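Local atomic coordinates of 6-phosphogluconolactonase (Leishmania braziliensis, PDB entry 3CSS), a protein that probably hydrolyses 6-phosphogluconolactone to 6-phosphogluconate, the second step of the oxidative pentose phosphate pathway. Residues A128-Y133 against V186-P191; G74-L79 against I107-A112; M17-R22 against Y53-E58. All coordinates share one frame; numbering follows the deposited sequence.

Interaction 1 of 3, residues A128-Y133 against V186-P191; sequences AVAQDY and VSVSFP
A130 and Y133 of helix 123-140 meet V186 and V188 of strand 186-189. The direct contacts are apolar. A130 turns its methyl to the strand, where CB lies 3.7 Å from V186 CG1 and equally close to V188 CG1. With V186 CG1 anti to the backbone N (chi1 -176°), that methyl lies mainly on A130, and CG2 comes closest to Y133 CD2 at 3.7 Å. The Y133 and V186 side chains cross at about a right angle. V186 CB also packs 3.5 Å from A130 O. The hydroxyl of Y133 bonds to the carbonyl of L73.

Between the two segments the polar link is a water, 2.8 Å from Q131 OE1 and 2.7 Å from V186 O. Other acceptors compete for its protons. One residue further along the helix, E134 OE1 bonds directly to V186 N. S187 turns its CB away from residues 128-133, and its OG bonds to D181.

The helix runs nearly antiparallel to the strand, at 162°, with the axes 7.4 Å apart. V202 of the neighbouring strand touches A130 and V186. This is a helix packed on the outermost strand of the mixed beta sheet of an alpha/beta fold.

Interaction 2 of 3, residues G74-L79 against I107-A112; sequences GDERLL and IDRRAA
E76 and R109 cross at about a right angle and form a buried salt bridge. Their carboxylate and guanidinium planes are 75° apart, so this is not a flat, two-oxygen pairing. Both terminal nitrogens of R109 close on one oxygen. NH2 is 2.8 Å from E76 OE2 and approaches its anti lone pair. NH1 is 3.0 Å from E76 OE2 and comes from above the carboxylate plane. Both of these bonds are bent.

The guanidinium is also held along the rest of its edge. NH1 donates to L79 O at 3.1 Å, and this bond is straighter, with an N-H...O angle of 158°. NE donates back to I107 O at 3.0 Å. R109 bends at chi2 (99°), which folds the chain back so that NE reaches this carbonyl. All three acceptor atoms lie near the guanidinium plane. An inverse gamma turn centred on L78 precedes the carbonyl of L79.

Apolar contacts flank the polar centre. I107 CD1 packs 3.6 Å from E76 CB, and L78 CD1 meets A112 CB at 3.6 Å.

E76 has further donors. OE1 accepts from R77 N and from N87 N, and OE2 also accepts from F88 N at the start of helix 87-96. The buried carboxylate and guanidinium probably offset each other's charge, while backbone donors and acceptors fix the position and rotation of both groups.

Interaction 3 of 3, residues M17-R22 against Y53-E58; sequences MSFAAR and YEELHE
R22 of helix 14-30 lies against E55 and L56 of helix 50-59. The short helical segments run at 59° to each other, and their axes come within 9.9 Å. E55 was deposited in two conformers, and its contacts below belong to the one given.

The close part of the contact is made by the aliphatic stem of R22. CG is anti to the backbone N (chi1 179°) and the chain stays extended to NE, which carries it across to the second helix. R22 CG meets L56 CD2 at 3.9 Å. The R22 stem and the L56 side chain lie alongside each other, pointing opposite ways. R22 CD lies 3.7 Å from E55 CG, and here the side chains cross at about a right angle. L52, one turn before L56, also touches R22. S18 faces helix 50-59 too, but its hydroxyl turns to its own helix and bonds to L14 O. Behind this part, A21 packs on L256 of strand 252-257, and Y53 of the other helix turns to M90 and A94.

The looser part lies toward solvent, where F19 is exposed. Here the E55 carboxylate is modelled too near CD1 and CE1 of the F19 ring for a comfortable contact, so the geometry of this pair is doubtful.

Charge adds little that is directional. R22 NH1 is 4.3 Å from E55 OE2, too far for a salt bridge. The oxygen sits off the guanidinium plane, so only charge attraction is left. R22 NE instead forms a salt bridge with D60, just past the end of helix 50-59. The attraction between R22 and E55 is therefore probably diffuse. Between the two segments the carbon chain of R22 does the packing, while its charged end is directed by D60.

Along the chain the contacts come in series: interaction 3, then interaction 2, then interaction 1. Interactions 1 and 2 are neighbours, with centres 8 Å apart. They touch through helix 123-140, where V129 packs on I107 and A112 and Y133 packs on I107. Both also reach the same mixed sheet, one at strand 186-189 and the other at the end of strand 69-77. Interaction 3 touches neither. Its centre is 28 Å from that of interaction 1, across the centre of the chain, and 25 Å from that of interaction 2. Yet its helix 14-30 also packs on the sheet, at strand 252-257. One sheet thus links contacts on opposite sides of the fold.

Interaction 1 of 3, residues A128-Y133 against V186-P191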
loop_
_atom_site.group_PDB
_atom_site.type_symbol
_atom_site.label_atom_id
_atom_site.label_comp_id
_atom_site.label_asym_id
_atom_site.label_seq_id
_atom_site.Cartn_x
_atom_site.Cartn_y
_atom_site.Cartn_z
ATOM N N ALA A 128 -9.123 -15.135 -8.549
ATOM C CA ALA A 128 -8.601 -15.276 -9.902
ATOM C C ALA A 128 -7.690 -14.089 -10.250
ATOM O O ALA A 128 -6.594 -14.280 -10.782
ATOM C CB ALA A 128 -9.743 -15.401 -10.897
ATOM N N VAL A 129 -8.140 -12.873 -9.923
ATOM C CA VAL A 129 -7.333 -11.656 -10.133
ATOM C C VAL A 129 -6.070 -11.653 -9.246
ATOM O O VAL A 129 -4.980 -11.361 -9.733
ATOM C CB VAL A 129 -8.161 -10.366 -9.895
ATOM C CG1 VAL A 129 -7.282 -9.122 -10.000
ATOM C CG2 VAL A 129 -9.325 -10.290 -10.874
ATOM N N ALA A 130 -6.224 -12.005 -7.969
ATOM C CA ALA A 130 -5.097 -12.098 -7.032
ATOM C C ALA A 130 -4.002 -13.029 -7.541
ATOM O O ALA A 130 -2.816 -12.695 -7.494
ATOM C CB ALA A 130 -5.579 -12.561 -5.636
ATOM N N GLN A 131 -4.414 -14.196 -8.026
ATOM C CA GLN A 131 -3.474 -15.223 -8.476
ATOM C C GLN A 131 -2.679 -14.791 -9.709
ATOM O O GLN A 131 -1.465 -14.984 -9.774
ATOM C CB GLN A 131 -4.222 -16.519 -8.725
ATOM C CG GLN A 131 -4.708 -17.154 -7.432
ATOM C CD GLN A 131 -3.650 -18.020 -6.766
ATOM O OE1 GLN A 131 -3.024 -17.619 -5.768
ATOM N NE2 GLN A 131 -3.458 -19.226 -7.304
ATOM N N ASP A 132 -3.361 -14.169 -10.664
ATOM C CA ASP A 132 -2.701 -13.642 -11.857
ATOM C C ASP A 132 -1.715 -12.516 -11.503
ATOM O O ASP A 132 -0.625 -12.421 -12.085
ATOM C CB ASP A 132 -3.736 -13.146 -12.876
ATOM C CG ASP A 132 -4.381 -14.284 -13.684
ATOM O OD1 ASP A 132 -3.968 -15.471 -13.561
ATOM O OD2 ASP A 132 -5.312 -13.975 -14.470
ATOM N N TYR A 133 -2.099 -11.670 -10.552
ATOM C CA TYR A 133 -1.243 -10.563 -10.135
ATOM C C TYR A 133 -0.014 -11.089 -9.387
ATOM O O TYR A 133 1.093 -10.625 -9.597
ATOM C CB TYR A 133 -2.049 -9.566 -9.281
ATOM C CG TYR A 133 -1.324 -8.312 -8.867
ATOM C CD1 TYR A 133 -0.430 -7.661 -9.717
ATOM C CD2 TYR A 133 -1.576 -7.737 -7.629
ATOM C CE1 TYR A 133 0.226 -6.502 -9.320
ATOM C CE2 TYR A 133 -0.956 -6.558 -7.245
ATOM C CZ TYR A 133 -0.047 -5.952 -8.077
ATOM O OH TYR A 133 0.575 -4.797 -7.640
ATOM N N VAL A 186 -0.405 -12.131 -2.921
ATOM C CA VAL A 186 -1.576 -11.276 -3.107
ATOM C C VAL A 186 -2.791 -11.999 -2.540
ATOM O O VAL A 186 -3.060 -13.160 -2.889
ATOM C CB VAL A 186 -1.829 -10.945 -4.615
ATOM C CG1 VAL A 186 -2.987 -9.992 -4.778
ATOM C CG2 VAL A 186 -0.585 -10.396 -5.263
ATOM N N SER A 187 -3.512 -11.321 -1.654
ATOM C CA SER A 187 -4.700 -11.882 -1.037
ATOM C C SER A 187 -5.920 -11.045 -1.440
ATOM O O SER A 187 -5.831 -10.177 -2.310
ATOM C CB SER A 187 -4.522 -11.899 0.476
ATOM O OG SER A 187 -5.529 -12.663 1.126
ATOM N N VAL A 188 -7.053 -11.328 -0.810
ATOM C CA VAL A 188 -8.330 -10.761 -1.196
ATOM C C VAL A 188 -9.141 -10.320 0.022
ATOM O O VAL A 188 -8.951 -10.825 1.133
ATOM C CB VAL A 188 -9.138 -11.797 -2.017
ATOM C CG1 VAL A 188 -8.342 -12.186 -3.262
ATOM C CG2 VAL A 188 -9.495 -13.025 -1.185
ATOM N N SER A 189 -10.068 -9.400 -0.198
ATOM C CA SER A 189 -10.943 -8.942 0.864
ATOM C C SER A 189 -12.121 -8.191 0.307
ATOM O O SER A 189 -12.062 -7.693 -0.810
ATOM C CB SER A 189 -10.190 -7.974 1.758
ATOM O OG SER A 189 -9.817 -6.840 0.999
ATOM N N PHE A 190 -13.163 -8.104 1.120
ATOM C CA PHE A 190 -14.256 -7.156 0.915
ATOM C C PHE A 190 -14.157 -6.120 2.054
ATOM O O PHE A 190 -13.778 -6.456 3.194
ATOM C CB PHE A 190 -15.622 -7.875 0.945
ATOM C CG PHE A 190 -16.731 -7.084 0.311
ATOM C CD1 PHE A 190 -16.901 -7.122 -1.067
ATOM C CD2 PHE A 190 -17.578 -6.284 1.077
ATOM C CE1 PHE A 190 -17.896 -6.397 -1.683
ATOM C CE2 PHE A 190 -18.580 -5.544 0.477
ATOM C CZ PHE A 190 -18.755 -5.617 -0.918
ATOM N N PRO A 191 -14.458 -4.850 1.757
ATOM C CA PRO A 191 -14.357 -3.857 2.819
ATOM C C PRO A 191 -15.232 -4.133 4.031
ATOM O O PRO A 191 -16.260 -4.810 3.944
ATOM C CB PRO A 191 -14.776 -2.535 2.151
ATOM C CG PRO A 191 -15.465 -2.936 0.903
ATOM C CD PRO A 191 -14.857 -4.241 0.478
HETATM O O HOH W 1 -2.607 -15.066 -4.787
#

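Interaction 2 of 3, residues G74-L79 against I107-A112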
loop_
_atom_site.group_PDB
_atom_site.type_symbol
_atom_site.label_atom_id
_atom_site.label_comp_id
_atom_site.label_asym_id
_atom_site.label_seq_id
_atom_site.Cartn_x
_atom_site.Cartn_y
_atom_site.Cartn_z
ATOM N N GLY A 74 -0.217 -1.482 -4.371
ATOM C CA GLY A 74 -0.267 -2.272 -3.139
ATOM C C GLY A 74 -1.627 -2.883 -2.794
ATOM O O GLY A 74 -1.694 -3.891 -2.106
ATOM N N ASP A 75 -2.695 -2.268 -3.282
ATOM C CA ASP A 75 -4.016 -2.846 -3.251
ATOM C C ASP A 75 -4.859 -2.181 -4.306
ATOM O O ASP A 75 -4.516 -1.106 -4.812
ATOM C CB ASP A 75 -4.674 -2.736 -1.874
ATOM C CG ASP A 75 -5.145 -1.321 -1.535
ATOM O OD1 ASP A 75 -4.296 -0.409 -1.368
ATOM O OD2 ASP A 75 -6.372 -1.135 -1.367
ATOM N N GLU A 76 -5.958 -2.826 -4.649
ATOM C CA GLU A 76 -6.809 -2.295 -5.710
ATOM C C GLU A 76 -8.252 -2.716 -5.547
ATOM O O GLU A 76 -8.558 -3.829 -5.118
ATOM C CB GLU A 76 -6.251 -2.675 -7.089
ATOM C CG GLU A 76 -7.069 -2.208 -8.297
ATOM C CD GLU A 76 -7.197 -0.686 -8.405
ATOM O OE1 GLU A 76 -7.703 -0.056 -7.451
ATOM O OE2 GLU A 76 -6.838 -0.128 -9.477
ATOM N N ARG A 77 -9.128 -1.789 -5.894
ATOM C CA ARG A 77 -10.550 -2.052 -6.023
ATOM C C ARG A 77 -10.806 -2.741 -7.357
ATOM O O ARG A 77 -10.373 -2.237 -8.407
ATOM C CB ARG A 77 -11.314 -0.725 -5.979
ATOM C CG ARG A 77 -11.235 0.015 -4.667
ATOM C CD ARG A 77 -9.997 0.912 -4.553
ATOM N NE ARG A 77 -9.976 1.691 -3.313
ATOM C CZ ARG A 77 -10.495 2.903 -3.142
ATOM N NH1 ARG A 77 -11.131 3.522 -4.121
ATOM N NH2 ARG A 77 -10.395 3.504 -1.947
ATOM N N LEU A 78 -11.546 -3.851 -7.351
ATOM C CA LEU A 78 -11.763 -4.624 -8.583
ATOM C C LEU A 78 -12.866 -4.008 -9.431
ATOM O O LEU A 78 -13.964 -4.564 -9.609
ATOM C CB LEU A 78 -12.015 -6.094 -8.274
ATOM C CG LEU A 78 -10.827 -6.751 -7.558
ATOM C CD1 LEU A 78 -11.106 -8.215 -7.258
ATOM C CD2 LEU A 78 -9.530 -6.582 -8.361
ATOM N N LEU A 79 -12.536 -2.820 -9.928
ATOM C CA LEU A 79 -13.336 -2.064 -10.877
ATOM C C LEU A 79 -12.484 -1.893 -12.147
ATOM O O LEU A 79 -11.291 -2.185 -12.145
ATOM C CB LEU A 79 -13.693 -0.704 -10.260
ATOM C CG LEU A 79 -14.469 -0.746 -8.934
ATOM C CD1 LEU A 79 -14.298 0.543 -8.145
ATOM C CD2 LEU A 79 -15.951 -1.052 -9.157
ATOM N N ILE A 107 -2.569 -4.690 -13.046
ATOM C CA ILE A 107 -3.464 -5.726 -12.536
ATOM C C ILE A 107 -4.542 -5.960 -13.591
ATOM O O ILE A 107 -5.166 -5.011 -14.065
ATOM C CB ILE A 107 -4.150 -5.313 -11.208
ATOM C CG1 ILE A 107 -3.103 -5.074 -10.110
ATOM C CG2 ILE A 107 -5.135 -6.393 -10.756
ATOM C CD1 ILE A 107 -3.670 -4.488 -8.809
ATOM N N ASP A 108 -4.755 -7.223 -13.942
ATOM C CA ASP A 108 -5.820 -7.627 -14.852
ATOM C C ASP A 108 -7.088 -7.931 -14.045
ATOM O O ASP A 108 -7.158 -8.950 -13.371
ATOM C CB ASP A 108 -5.358 -8.854 -15.648
ATOM C CG ASP A 108 -6.340 -9.279 -16.705
ATOM O OD1 ASP A 108 -7.397 -8.627 -16.863
ATOM O OD2 ASP A 108 -6.038 -10.282 -17.387
ATOM N N ARG A 109 -8.085 -7.048 -14.110
ATOM C CA ARG A 109 -9.285 -7.171 -13.256
ATOM C C ARG A 109 -10.445 -7.899 -13.872
ATOM O O ARG A 109 -11.433 -8.157 -13.196
ATOM C CB ARG A 109 -9.849 -5.798 -12.859
ATOM C CG ARG A 109 -8.866 -4.843 -12.303
ATOM C CD ARG A 109 -8.397 -3.868 -13.352
ATOM N NE ARG A 109 -7.184 -3.209 -12.887
ATOM C CZ ARG A 109 -7.171 -2.184 -12.046
ATOM N NH1 ARG A 109 -8.297 -1.683 -11.577
ATOM N NH2 ARG A 109 -6.011 -1.679 -11.671
ATOM N N ARG A 110 -10.332 -8.223 -15.155
ATOM C CA ARG A 110 -11.428 -8.767 -15.972
ATOM C C ARG A 110 -12.165 -9.936 -15.334
ATOM O O ARG A 110 -13.382 -10.045 -15.404
ATOM C CB ARG A 110 -10.874 -9.260 -17.309
ATOM C CG ARG A 110 -10.930 -8.266 -18.451
ATOM C CD ARG A 110 -11.220 -9.026 -19.724
ATOM N NE ARG A 110 -12.250 -10.027 -19.465
ATOM C CZ ARG A 110 -13.548 -9.814 -19.636
ATOM N NH1 ARG A 110 -13.971 -8.647 -20.102
ATOM N NH2 ARG A 110 -14.420 -10.771 -19.359
ATOM N N ALA A 111 -11.400 -10.858 -14.752
ATOM C CA ALA A 111 -11.995 -12.065 -14.155
ATOM C C ALA A 111 -12.970 -11.757 -13.002
ATOM O O ALA A 111 -13.824 -12.583 -12.677
ATOM C CB ALA A 111 -10.901 -13.022 -13.681
ATOM N N ALA A 112 -12.834 -10.575 -12.396
ATOM C CA ALA A 112 -13.648 -10.161 -11.245
ATOM C C ALA A 112 -14.801 -9.207 -11.568
ATOM O O ALA A 112 -15.707 -9.060 -10.763
ATOM C CB ALA A 112 -12.747 -9.519 -10.180
#

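Interaction 3 of 3, residues M17-R22 against Y53-E58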
loop_
_atom_site.group_PDB
_atom_site.type_symbol
_atom_site.label_atom_id
_atom_site.label_comp_id
_atom_site.label_asym_id
_atom_site.label_seq_id
_atom_site.Cartn_x
_atom_site.Cartn_y
_atom_site.Cartn_z
ATOM N N MET A 17 2.797 16.545 4.838
ATOM C CA MET A 17 2.793 15.097 4.790
ATOM C C MET A 17 3.316 14.597 3.451
ATOM O O MET A 17 4.145 13.700 3.397
ATOM C CB MET A 17 1.376 14.579 5.001
ATOM C CG MET A 17 1.325 13.105 5.168
ATOM S SD MET A 17 -0.359 12.623 5.517
ATOM C CE MET A 17 -0.530 13.307 7.164
ATOM N N SER A 18 2.814 15.187 2.378
ATOM C CA SER A 18 3.189 14.773 1.024
ATOM C C SER A 18 4.668 15.039 0.749
ATOM O O SER A 18 5.334 14.201 0.169
ATOM C CB SER A 18 2.298 15.459 0.004
ATOM O OG SER A 18 0.922 15.180 0.309
ATOM N N PHE A 19 5.178 16.184 1.204
ATOM C CA PHE A 19 6.607 16.521 1.047
ATOM C C PHE A 19 7.484 15.530 1.798
ATOM O O PHE A 19 8.516 15.117 1.289
ATOM C CB PHE A 19 6.951 17.942 1.544
ATOM C CG PHE A 19 6.222 19.058 0.855
ATOM C CD1 PHE A 19 5.551 18.880 -0.330
ATOM C CD2 PHE A 19 6.254 20.326 1.408
ATOM C CE1 PHE A 19 4.900 19.938 -0.926
ATOM C CE2 PHE A 19 5.608 21.362 0.812
ATOM C CZ PHE A 19 4.950 21.163 -0.348
ATOM N N ALA A 20 7.072 15.146 3.008
ATOM C CA ALA A 20 7.831 14.173 3.812
ATOM C C ALA A 20 7.904 12.796 3.157
ATOM O O ALA A 20 8.964 12.169 3.178
ATOM C CB ALA A 20 7.241 14.062 5.228
ATOM N N ALA A 21 6.798 12.345 2.559
ATOM C CA ALA A 21 6.751 11.044 1.858
ATOM C C ALA A 21 7.660 11.114 0.630
ATOM O O ALA A 21 8.436 10.202 0.356
ATOM C CB ALA A 21 5.325 10.683 1.460
ATOM N N ARG A 22 7.581 12.231 -0.086
ATOM C CA ARG A 22 8.426 12.423 -1.264
ATOM C C ARG A 22 9.913 12.295 -0.921
ATOM O O ARG A 22 10.669 11.653 -1.658
ATOM C CB ARG A 22 8.127 13.775 -1.932
ATOM C CG ARG A 22 8.993 14.066 -3.162
ATOM C CD ARG A 22 8.537 15.337 -3.859
ATOM N NE ARG A 22 9.532 15.797 -4.831
ATOM C CZ ARG A 22 10.488 16.694 -4.588
ATOM N NH1 ARG A 22 10.591 17.290 -3.405
ATOM N NH2 ARG A 22 11.351 17.014 -5.548
ATOM N N TYR A 53 1.505 11.980 -5.354
ATOM C CA TYR A 53 1.670 11.592 -6.742
ATOM C C TYR A 53 1.755 12.812 -7.674
ATOM O O TYR A 53 2.601 12.855 -8.575
ATOM C CB TYR A 53 0.579 10.613 -7.172
ATOM C CG TYR A 53 0.478 9.366 -6.305
ATOM C CD1 TYR A 53 1.552 8.936 -5.491
ATOM C CD2 TYR A 53 -0.674 8.606 -6.308
ATOM C CE1 TYR A 53 1.450 7.813 -4.702
ATOM C CE2 TYR A 53 -0.782 7.457 -5.506
ATOM C CZ TYR A 53 0.273 7.073 -4.702
ATOM O OH TYR A 53 0.167 5.951 -3.894
ATOM N N GLU A 54 0.903 13.803 -7.431
ATOM C CA GLU A 54 0.920 15.038 -8.202
ATOM C C GLU A 54 2.261 15.751 -8.051
ATOM O O GLU A 54 2.821 16.275 -9.024
ATOM C CB GLU A 54 -0.252 15.934 -7.776
ATOM C CG GLU A 54 -1.606 15.358 -8.169
ATOM C CD GLU A 54 -2.762 16.200 -7.722
ATOM O OE1 GLU A 54 -2.525 17.219 -7.045
ATOM O OE2 GLU A 54 -3.902 15.847 -8.068
ATOM N N GLU A 55 2.777 15.767 -6.828
ATOM C CA GLU A 55 4.056 16.417 -6.559
ATOM C C GLU A 55 5.204 15.676 -7.250
ATOM O O GLU A 55 6.072 16.301 -7.846
ATOM C CB GLU A 55 4.318 16.535 -5.064
ATOM C CG GLU A 55 5.563 17.343 -4.741
ATOM C CD GLU A 55 5.552 17.851 -3.341
ATOM O OE1 GLU A 55 4.545 17.596 -2.636
ATOM O OE2 GLU A 55 6.538 18.510 -2.947
ATOM N N LEU A 56 5.212 14.346 -7.180
ATOM C CA LEU A 56 6.188 13.562 -7.949
ATOM C C LEU A 56 6.104 13.859 -9.452
ATOM O O LEU A 56 7.125 13.965 -10.152
ATOM C CB LEU A 56 5.965 12.070 -7.724
ATOM C CG LEU A 56 6.283 11.550 -6.322
ATOM C CD1 LEU A 56 5.756 10.101 -6.178
ATOM C CD2 LEU A 56 7.795 11.631 -6.000
ATOM N N HIS A 57 4.887 14.001 -9.960
ATOM C CA HIS A 57 4.707 14.309 -11.382
ATOM C C HIS A 57 5.320 15.664 -11.781
ATOM O O HIS A 57 5.925 15.797 -12.858
ATOM C CB HIS A 57 3.236 14.286 -11.758
ATOM C CG HIS A 57 2.998 14.484 -13.221
ATOM N ND1 HIS A 57 2.902 15.735 -13.786
ATOM C CD2 HIS A 57 2.884 13.598 -14.238
ATOM C CE1 HIS A 57 2.705 15.608 -15.090
ATOM N NE2 HIS A 57 2.684 14.318 -15.386
ATOM N N GLU A 58 5.149 16.660 -10.912
ATOM C CA GLU A 58 5.643 18.001 -11.187
ATOM C C GLU A 58 7.145 18.151 -10.999
ATOM O O GLU A 58 7.779 18.890 -11.751
ATOM C CB GLU A 58 4.907 19.013 -10.314
ATOM C CG GLU A 58 3.429 19.085 -10.618
ATOM C CD GLU A 58 3.163 19.254 -12.116
ATOM O OE1 GLU A 58 3.667 20.255 -12.688
ATOM O OE2 GLU A 58 2.465 18.389 -12.711
#